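Local structure of epidermin biosynthesis protein EpiD (Staphylococcus aureus, 3QJG) at residues Gly5-Ser18 / Lys76-Thr89. The protein probably acts as the FMN-dependent decarboxylase that oxidatively decarboxylates the C-terminal cysteine of the precursor peptide during epidermin biosynthesis. Residues are numbered along the deposited sequence; the frame is centred on the assembly and turned at random.
Sequences GENVLICLCGSVNS and KHDKIIILPATSNT. With FMN (flavin mononucleotide), chain M.
Strands 7-12 and 79-82 run parallel, their axes 4.7 Å apart and 18° askew, with Leu9 bonding through N to Lys79 O and through O to Ile81 N, and Cys11 likewise to Ile81 O and Leu83 N. At the N-terminal end Asn7 N meets the anti lone pair of Asp78 OD2 at 2.8 Å, Asn7 O takes the amides of Asp78 and Lys79, and ND2 reaches Lys76 O, close to its own amide plane, at 2.8 Å. The Glu6 and Asp78 carboxylates stack with planes 8° apart; Glu6 OE2 lies 4.1 Å from Asp78 OD1, which may raise either proton affinity, offset for Asp78 by donation to OD2 from Asn7 N and a water also donating to Gly5 O. Leu9 CB sits over the His77 imidazole, 3.7 Å from its centroid, a CH-pi contact. This pairing lies in the core of a Rossmann-like flavoprotein sheet, whose C-terminal strand ends open onto FMN. Here the chain turns at the cis peptide before Pro84, whose CG tightly contacts Ser18 OG (3.1 Å), a hydroxyl bonded to Cys13 O. Cys13 SG, anti to the carbonyl carbon (chi1 -64°), lies 3.6 Å from Ile82 CG2. Gly14 N donates to FMN O3P, whereas Thr86 OG1, Asn88 ND2 and Thr89 OG1 converge on O2P, the first at 2.6 Å. Thr86 N-caps helix 87-94, its OG1 also accepting from Thr89 N. Ser15 OG and Ser87 N donate to flavin O4 and O2.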
ATOM      1  N   GLY A   5      39.482  18.249 -19.509  1.00 39.00           N
ATOM      2  CA  GLY A   5      38.124  17.679 -19.249  1.00 38.02           C
ATOM      3  C   GLY A   5      37.998  16.168 -19.047  1.00 36.49           C
ATOM      4  O   GLY A   5      37.133  15.519 -19.677  1.00 37.49           O
ATOM      5  N   GLU A   6      38.801  15.607 -18.148  1.00 34.11           N
ATOM      6  CA  GLU A   6      38.584  14.231 -17.696  1.00 31.90           C
ATOM      7  C   GLU A   6      37.338  14.123 -16.744  1.00 29.19           C
ATOM      8  O   GLU A   6      37.023  15.071 -16.020  1.00 28.17           O
ATOM      9  CB  GLU A   6      39.823  13.724 -16.939  1.00 32.28           C
ATOM     10  CG  GLU A   6      41.141  13.513 -17.717  1.00 36.05           C
ATOM     11  CD  GLU A   6      41.997  12.365 -17.126  1.00 41.42           C
ATOM     12  OE1 GLU A   6      42.092  12.222 -15.878  1.00 40.87           O
ATOM     13  OE2 GLU A   6      42.561  11.570 -17.928  1.00 46.30           O
ATOM     14  N   ASN A   7      36.695  12.938 -16.702  1.00 26.24           N
ATOM     15  CA  ASN A   7      35.633  12.633 -15.746  1.00 23.22           C
ATOM     16  C   ASN A   7      36.022  11.518 -14.827  1.00 22.42           C
ATOM     17  O   ASN A   7      36.641  10.512 -15.267  1.00 21.35           O
ATOM     18  CB  ASN A   7      34.393  12.196 -16.461  1.00 22.41           C
ATOM     19  CG  ASN A   7      33.871  13.234 -17.426  1.00 23.67           C
ATOM     20  OD1 ASN A   7      33.954  14.447 -17.188  1.00 17.88           O
ATOM     21  ND2 ASN A   7      33.313  12.757 -18.516  1.00 23.65           N
ATOM     22  N   VAL A   8      35.638  11.634 -13.560  1.00 20.56           N
ATOM     23  CA  VAL A   8      35.936  10.533 -12.618  1.00 20.18           C
ATOM     24  C   VAL A   8      34.601  10.046 -12.077  1.00 19.57           C
ATOM     25  O   VAL A   8      33.669  10.825 -11.964  1.00 18.63           O
ATOM     26  CB  VAL A   8      36.824  10.973 -11.459  1.00 20.04           C
ATOM     27  CG1 VAL A   8      36.163  12.159 -10.712  1.00 20.66           C
ATOM     28  CG2 VAL A   8      37.098   9.775 -10.514  1.00 19.89           C
ATOM     29  N   LEU A   9      34.502   8.758 -11.808  1.00 18.14           N
ATOM     30  CA  LEU A   9      33.325   8.220 -11.209  1.00 19.07           C
ATOM     31  C   LEU A   9      33.749   7.716  -9.852  1.00 19.46           C
ATOM     32  O   LEU A   9      34.748   6.974  -9.763  1.00 19.00           O
ATOM     33  CB  LEU A   9      32.734   7.087 -12.062  1.00 18.31           C
ATOM     34  CG  LEU A   9      31.569   6.260 -11.497  1.00 20.77           C
ATOM     35  CD1 LEU A   9      30.302   7.150 -11.215  1.00 17.65           C
ATOM     36  CD2 LEU A   9      31.258   5.091 -12.471  1.00 17.46           C
ATOM     37  N   ILE A  10      33.002   8.107  -8.802  1.00 20.44           N
ATOM     38  CA  ILE A  10      33.229   7.552  -7.475  1.00 21.72           C
ATOM     39  C   ILE A  10      32.226   6.460  -7.209  1.00 21.46           C
ATOM     40  O   ILE A  10      31.046   6.682  -7.302  1.00 21.62           O
ATOM     41  CB  ILE A  10      33.083   8.602  -6.360  1.00 22.28           C
ATOM     42  CG1 ILE A  10      34.047   9.764  -6.575  1.00 23.75           C
ATOM     43  CG2 ILE A  10      33.309   7.976  -4.980  1.00 21.70           C
ATOM     44  CD1 ILE A  10      33.558  11.083  -5.910  1.00 23.16           C
ATOM     45  N   CYS A  11      32.716   5.285  -6.863  1.00 20.43           N
ATOM     46  CA  CYS A  11      31.876   4.173  -6.475  1.00 19.80           C
ATOM     47  C   CYS A  11      31.856   4.054  -4.948  1.00 19.34           C
ATOM     48  O   CYS A  11      32.865   3.804  -4.368  1.00 20.91           O
ATOM     49  CB  CYS A  11      32.397   2.898  -7.152  1.00 19.57           C
ATOM     50  SG  CYS A  11      32.439   3.064  -8.987  1.00 19.82           S
ATOM     51  N   LEU A  12      30.704   4.242  -4.309  1.00 18.95           N
ATOM     52  CA  LEU A  12      30.590   4.196  -2.846  1.00 18.84           C
ATOM     53  C   LEU A  12      30.118   2.823  -2.394  1.00 17.47           C
ATOM     54  O   LEU A  12      29.166   2.334  -2.909  1.00 17.59           O
ATOM     55  CB  LEU A  12      29.506   5.142  -2.375  1.00 19.77           C
ATOM     56  CG  LEU A  12      29.672   6.601  -2.648  1.00 23.93           C
ATOM     57  CD1 LEU A  12      28.455   7.328  -2.193  1.00 22.75           C
ATOM     58  CD2 LEU A  12      30.942   6.997  -1.932  1.00 27.03           C
ATOM     59  N   CYS A  13      30.710   2.273  -1.367  1.00 16.94           N
ATOM     60  CA  CYS A  13      30.265   0.992  -0.868  1.00 17.45           C
ATOM     61  C   CYS A  13      29.650   1.140   0.551  1.00 18.34           C
ATOM     62  O   CYS A  13      29.628   2.242   1.128  1.00 19.21           O
ATOM     63  CB  CYS A  13      31.426   0.039  -0.879  1.00 16.70           C
ATOM     64  SG  CYS A  13      32.134  -0.365  -2.499  1.00 17.23           S
ATOM     65  N   GLY A  14      29.204   0.022   1.110  1.00 18.29           N
ATOM     66  CA  GLY A  14      28.539  -0.047   2.421  1.00 19.50           C
ATOM     67  C   GLY A  14      29.405   0.066   3.675  1.00 19.63           C
ATOM     68  O   GLY A  14      29.719  -0.933   4.380  1.00 21.48           O
ATOM     69  N   SER A  15      29.748   1.300   3.979  1.00 21.17           N
ATOM     70  CA  SER A  15      30.665   1.643   5.079  1.00 22.18           C
ATOM     71  C   SER A  15      30.282   3.020   5.558  1.00 22.49           C
ATOM     72  O   SER A  15      29.805   3.843   4.763  1.00 22.34           O
ATOM     73  CB  SER A  15      32.121   1.669   4.530  1.00 22.79           C
ATOM     74  OG  SER A  15      33.085   2.106   5.468  1.00 20.77           O
ATOM     75  N   VAL A  16      30.563   3.317   6.824  1.00 23.21           N
ATOM     76  CA  VAL A  16      30.217   4.609   7.362  1.00 24.17           C
ATOM     77  C   VAL A  16      31.078   5.730   6.745  1.00 24.32           C
ATOM     78  O   VAL A  16      30.639   6.853   6.680  1.00 23.44           O
ATOM     79  CB  VAL A  16      30.259   4.671   8.917  1.00 24.09           C
ATOM     80  CG1 VAL A  16      30.060   6.136   9.388  1.00 26.04           C
ATOM     81  CG2 VAL A  16      29.165   3.810   9.493  1.00 24.00           C
ATOM     82  N   ASN A  17      32.288   5.406   6.302  1.00 25.31           N
ATOM     83  CA  ASN A  17      33.135   6.380   5.618  1.00 26.23           C
ATOM     84  C   ASN A  17      32.544   6.969   4.322  1.00 25.65           C
ATOM     85  O   ASN A  17      32.887   8.101   3.959  1.00 25.26           O
ATOM     86  CB  ASN A  17      34.589   5.917   5.459  1.00 27.23           C
ATOM     87  CG  ASN A  17      35.478   6.254   6.715  1.00 31.53           C
ATOM     88  OD1 ASN A  17      35.130   7.116   7.536  1.00 37.56           O
ATOM     89  ND2 ASN A  17      36.609   5.568   6.850  1.00 30.05           N
ATOM     90  N   SER A  18      31.563   6.298   3.718  1.00 24.75           N
ATOM     91  CA  SER A  18      30.779   6.912   2.615  1.00 23.90           C
ATOM     92  C   SER A  18      30.108   8.215   2.959  1.00 25.18           C
ATOM     93  O   SER A  18      29.794   9.000   2.099  1.00 23.20           O
ATOM     94  CB  SER A  18      29.746   5.929   2.099  1.00 24.04           C
ATOM     95  OG  SER A  18      30.404   4.934   1.329  1.00 22.23           O
ATOM     96  N   LYS A  76      32.352   6.934 -20.469  1.00 23.37           N
ATOM     97  CA  LYS A  76      32.263   8.363 -20.153  1.00 25.33           C
ATOM     98  C   LYS A  76      33.345   8.791 -19.117  1.00 24.06           C
ATOM     99  O   LYS A  76      33.566   9.977 -18.882  1.00 24.10           O
ATOM    100  CB  LYS A  76      30.856   8.593 -19.588  1.00 25.95           C
ATOM    101  CG  LYS A  76      30.473  10.015 -19.339  1.00 28.68           C
ATOM    102  CD  LYS A  76      29.064  10.068 -18.846  1.00 29.77           C
ATOM    103  CE  LYS A  76      28.882  11.257 -17.944  1.00 30.43           C
ATOM    104  NZ  LYS A  76      28.533  12.464 -18.683  1.00 34.16           N
ATOM    105  N   HIS A  77      33.990   7.822 -18.458  1.00 23.01           N
ATOM    106  CA  HIS A  77      34.929   8.166 -17.408  1.00 23.11           C
ATOM    107  C   HIS A  77      36.389   7.737 -17.685  1.00 23.84           C
ATOM    108  O   HIS A  77      36.691   6.634 -18.158  1.00 24.67           O
ATOM    109  CB  HIS A  77      34.450   7.643 -16.073  1.00 22.39           C
ATOM    110  CG  HIS A  77      33.090   8.132 -15.676  1.00 20.96           C
ATOM    111  ND1 HIS A  77      31.930   7.459 -16.000  1.00 17.63           N
ATOM    112  CD2 HIS A  77      32.708   9.204 -14.947  1.00 18.54           C
ATOM    113  CE1 HIS A  77      30.897   8.113 -15.515  1.00 16.16           C
ATOM    114  NE2 HIS A  77      31.338   9.168 -14.864  1.00 18.69           N
ATOM    115  N   ASP A  78      37.298   8.653 -17.392  1.00 24.01           N
ATOM    116  CA  ASP A  78      38.697   8.412 -17.550  1.00 24.32           C
ATOM    117  C   ASP A  78      39.190   7.670 -16.343  1.00 23.17           C
ATOM    118  O   ASP A  78      40.065   6.846 -16.454  1.00 23.24           O
ATOM    119  CB  ASP A  78      39.400   9.731 -17.676  1.00 25.65           C
ATOM    120  CG  ASP A  78      38.877  10.525 -18.836  1.00 30.39           C
ATOM    121  OD1 ASP A  78      39.268  10.211 -19.974  1.00 37.16           O
ATOM    122  OD2 ASP A  78      38.014  11.390 -18.628  1.00 33.40           O
ATOM    123  N   LYS A  79      38.630   7.971 -15.170  1.00 22.64           N
ATOM    124  CA  LYS A  79      39.092   7.323 -13.933  1.00 21.21           C
ATOM    125  C   LYS A  79      37.866   6.840 -13.224  1.00 20.27           C
ATOM    126  O   LYS A  79      36.860   7.543 -13.228  1.00 19.44           O
ATOM    127  CB  LYS A  79      39.883   8.294 -13.021  1.00 21.28           C
ATOM    128  CG  LYS A  79      41.120   8.880 -13.669  1.00 21.91           C
ATOM    129  CD  LYS A  79      42.124   7.795 -14.073  1.00 28.32           C
ATOM    130  CE  LYS A  79      43.418   8.376 -14.702  1.00 31.99           C
ATOM    131  NZ  LYS A  79      44.403   7.286 -14.907  1.00 34.03           N
ATOM    132  N   ILE A  80      37.956   5.632 -12.680  1.00 17.66           N
ATOM    133  CA  ILE A  80      36.951   5.104 -11.840  1.00 18.12           C
ATOM    134  C   ILE A  80      37.613   4.692 -10.563  1.00 18.71           C
ATOM    135  O   ILE A  80      38.656   3.939 -10.582  1.00 20.43           O
ATOM    136  CB  ILE A  80      36.238   3.857 -12.478  1.00 17.40           C
ATOM    137  CG1 ILE A  80      35.664   4.302 -13.840  1.00 17.53           C
ATOM    138  CG2 ILE A  80      35.198   3.301 -11.514  1.00 15.94           C
ATOM    139  CD1 ILE A  80      34.954   3.279 -14.671  1.00 13.48           C
ATOM    140  N   ILE A  81      37.025   5.149  -9.455  1.00 18.90           N
ATOM    141  CA  ILE A  81      37.544   4.866  -8.126  1.00 19.97           C
ATOM    142  C   ILE A  81      36.510   4.187  -7.230  1.00 20.11           C
ATOM    143  O   ILE A  81      35.342   4.543  -7.225  1.00 19.34           O
ATOM    144  CB  ILE A  81      38.136   6.105  -7.432  1.00 20.88           C
ATOM    145  CG1 ILE A  81      37.102   7.104  -6.905  1.00 20.64           C
ATOM    146  CG2 ILE A  81      39.092   6.929  -8.392  1.00 23.10           C
ATOM    147  CD1 ILE A  81      37.809   8.208  -6.114  1.00 20.56           C
ATOM    148  N   ILE A  82      36.935   3.191  -6.460  1.00 19.37           N
ATOM    149  CA  ILE A  82      36.055   2.694  -5.436  1.00 18.59           C
ATOM    150  C   ILE A  82      36.482   3.278  -4.068  1.00 19.77           C
ATOM    151  O   ILE A  82      37.568   2.970  -3.535  1.00 20.28           O
ATOM    152  CB  ILE A  82      35.994   1.166  -5.430  1.00 18.81           C
ATOM    153  CG1 ILE A  82      35.878   0.624  -6.853  1.00 19.66           C
ATOM    154  CG2 ILE A  82      34.816   0.719  -4.593  1.00 16.71           C
ATOM    155  CD1 ILE A  82      35.844  -0.848  -6.936  1.00 18.68           C
ATOM    156  N   LEU A  83      35.641   4.144  -3.506  1.00 20.10           N
ATOM    157  CA  LEU A  83      35.987   4.864  -2.276  1.00 21.10           C
ATOM    158  C   LEU A  83      34.729   5.215  -1.477  1.00 21.40           C
ATOM    159  O   LEU A  83      33.874   5.976  -1.972  1.00 22.58           O
ATOM    160  CB  LEU A  83      36.765   6.152  -2.603  1.00 21.17           C
ATOM    161  CG  LEU A  83      37.446   6.766  -1.381  1.00 23.51           C
ATOM    162  CD1 LEU A  83      38.597   7.691  -1.734  1.00 28.44           C
ATOM    163  CD2 LEU A  83      36.443   7.461  -0.472  1.00 21.97           C
ATOM    164  N   PRO A  84      34.587   4.653  -0.265  1.00 21.89           N
ATOM    165  CA  PRO A  84      35.366   3.572   0.381  1.00 21.88           C
ATOM    166  C   PRO A  84      35.053   2.231  -0.265  1.00 21.31           C
ATOM    167  O   PRO A  84      33.907   2.007  -0.652  1.00 21.76           O
ATOM    168  CB  PRO A  84      34.824   3.541   1.792  1.00 22.78           C
ATOM    169  CG  PRO A  84      33.400   4.135   1.654  1.00 23.38           C
ATOM    170  CD  PRO A  84      33.481   5.128   0.584  1.00 22.70           C
ATOM    171  N   ALA A  85      36.030   1.326  -0.273  1.00 20.10           N
ATOM    172  CA  ALA A  85      35.915   0.055  -0.880  1.00 19.33           C
ATOM    173  C   ALA A  85      35.846  -0.933   0.238  1.00 19.58           C
ATOM    174  O   ALA A  85      36.815  -1.026   0.993  1.00 19.22           O
ATOM    175  CB  ALA A  85      37.160  -0.278  -1.776  1.00 19.02           C
ATOM    176  N   THR A  86      34.706  -1.646   0.307  1.00 17.56           N
ATOM    177  CA  THR A  86      34.491  -2.741   1.200  1.00 17.54           C
ATOM    178  C   THR A  86      35.214  -3.958   0.752  1.00 17.28           C
ATOM    179  O   THR A  86      35.488  -4.143  -0.465  1.00 15.39           O
ATOM    180  CB  THR A  86      33.004  -3.149   1.271  1.00 18.25           C
ATOM    181  OG1 THR A  86      32.490  -3.403  -0.050  1.00 17.10           O
ATOM    182  CG2 THR A  86      32.181  -2.063   1.952  1.00 18.02           C
ATOM    183  N   SER A  87      35.478  -4.821   1.729  1.00 16.50           N
ATOM    184  CA  SER A  87      35.970  -6.127   1.430  1.00 16.17           C
ATOM    185  C   SER A  87      35.091  -6.925   0.437  1.00 16.51           C
ATOM    186  O   SER A  87      35.634  -7.586  -0.476  1.00 15.52           O
ATOM    187  CB  SER A  87      36.101  -6.903   2.723  1.00 18.16           C
ATOM    188  OG  SER A  87      36.881  -8.024   2.490  1.00 21.04           O
ATOM    189  N   ASN A  88      33.749  -6.869   0.584  1.00 16.24           N
ATOM    190  CA  ASN A  88      32.857  -7.574  -0.333  1.00 15.52           C
ATOM    191  C   ASN A  88      33.025  -7.161  -1.739  1.00 16.83           C
ATOM    192  O   ASN A  88      33.078  -8.037  -2.609  1.00 16.71           O
ATOM    193  CB  ASN A  88      31.377  -7.361   0.090  1.00 16.33           C
ATOM    194  CG  ASN A  88      30.384  -7.787  -0.933  1.00 15.16           C
ATOM    195  OD1 ASN A  88      30.166  -8.955  -1.107  1.00 11.13           O
ATOM    196  ND2 ASN A  88      29.644  -6.788  -1.560  1.00 10.17           N
ATOM    197  N   THR A  89      32.951  -5.825  -2.005  1.00 15.99           N
ATOM    198  CA  THR A  89      33.140  -5.348  -3.325  1.00 15.78           C
ATOM    199  C   THR A  89      34.532  -5.747  -3.909  1.00 17.83           C
ATOM    200  O   THR A  89      34.603  -6.230  -5.033  1.00 19.68           O
ATOM    201  CB  THR A  89      32.855  -3.854  -3.409  1.00 17.01           C
ATOM    202  OG1 THR A  89      31.442  -3.626  -3.263  1.00 13.67           O
ATOM    203  CG2 THR A  89      33.351  -3.254  -4.710  1.00 13.90           C
TER
HETATM  204  N1  FMN M 501      32.288  -3.452   5.350  1.00 19.25           N
HETATM  205  C2  FMN M 501      33.535  -3.103   4.899  1.00 18.85           C
HETATM  206  O2  FMN M 501      34.143  -3.867   4.158  1.00 21.60           O
HETATM  207  N3  FMN M 501      34.114  -1.942   5.298  1.00 14.63           N
HETATM  208  C4  FMN M 501      33.473  -1.094   6.148  1.00 18.59           C
HETATM  209  O4  FMN M 501      34.074  -0.093   6.457  1.00 19.96           O
HETATM  210  C4A FMN M 501      32.210  -1.415   6.639  1.00 19.44           C
HETATM  211  N5  FMN M 501      31.514  -0.585   7.494  1.00 21.16           N
HETATM  212  C5A FMN M 501      30.258  -0.920   7.889  1.00 18.74           C
HETATM  213  C6  FMN M 501      29.583  -0.108   8.790  1.00 18.34           C
HETATM  214  C7  FMN M 501      28.309  -0.447   9.195  1.00 20.55           C
HETATM  215  C7M FMN M 501      27.520   0.414  10.137  1.00 17.59           C
HETATM  216  C8  FMN M 501      27.725  -1.625   8.713  1.00 21.85           C
HETATM  217  C8M FMN M 501      26.358  -2.084   9.160  1.00 22.60           C
HETATM  218  C9  FMN M 501      28.415  -2.460   7.860  1.00 19.71           C
HETATM  219  C9A FMN M 501      29.690  -2.117   7.437  1.00 20.65           C
HETATM  220  N10 FMN M 501      30.389  -2.978   6.592  1.00 19.14           N
HETATM  221  C10 FMN M 501      31.630  -2.612   6.200  1.00 20.69           C
HETATM  222  C1' FMN M 501      29.841  -4.279   6.063  1.00 15.69           C
HETATM  223  C2' FMN M 501      29.385  -4.123   4.615  1.00 15.22           C
HETATM  224  O2' FMN M 501      28.505  -2.990   4.490  1.00 13.51           O
HETATM  225  C3' FMN M 501      28.795  -5.428   4.220  1.00 16.21           C
HETATM  226  O3' FMN M 501      29.790  -6.479   4.209  1.00 18.10           O
HETATM  227  C4' FMN M 501      28.107  -5.332   2.859  1.00 16.48           C
HETATM  228  O4' FMN M 501      27.670  -6.612   2.434  1.00 16.60           O
HETATM  229  C5' FMN M 501      29.015  -4.862   1.771  1.00 18.76           C
HETATM  230  O5' FMN M 501      28.182  -4.613   0.653  1.00 18.79           O
HETATM  231  P   FMN M 501      28.702  -3.750  -0.600  1.00 22.71           P
HETATM  232  O1P FMN M 501      27.848  -4.135  -1.767  1.00 21.17           O
HETATM  233  O2P FMN M 501      30.142  -4.074  -0.837  1.00 20.44           O
HETATM  234  O3P FMN M 501      28.485  -2.296  -0.543  1.00 17.54           O
HETATM  235  O   HOH W   1      36.349  12.643 -20.304  1.00 49.55           O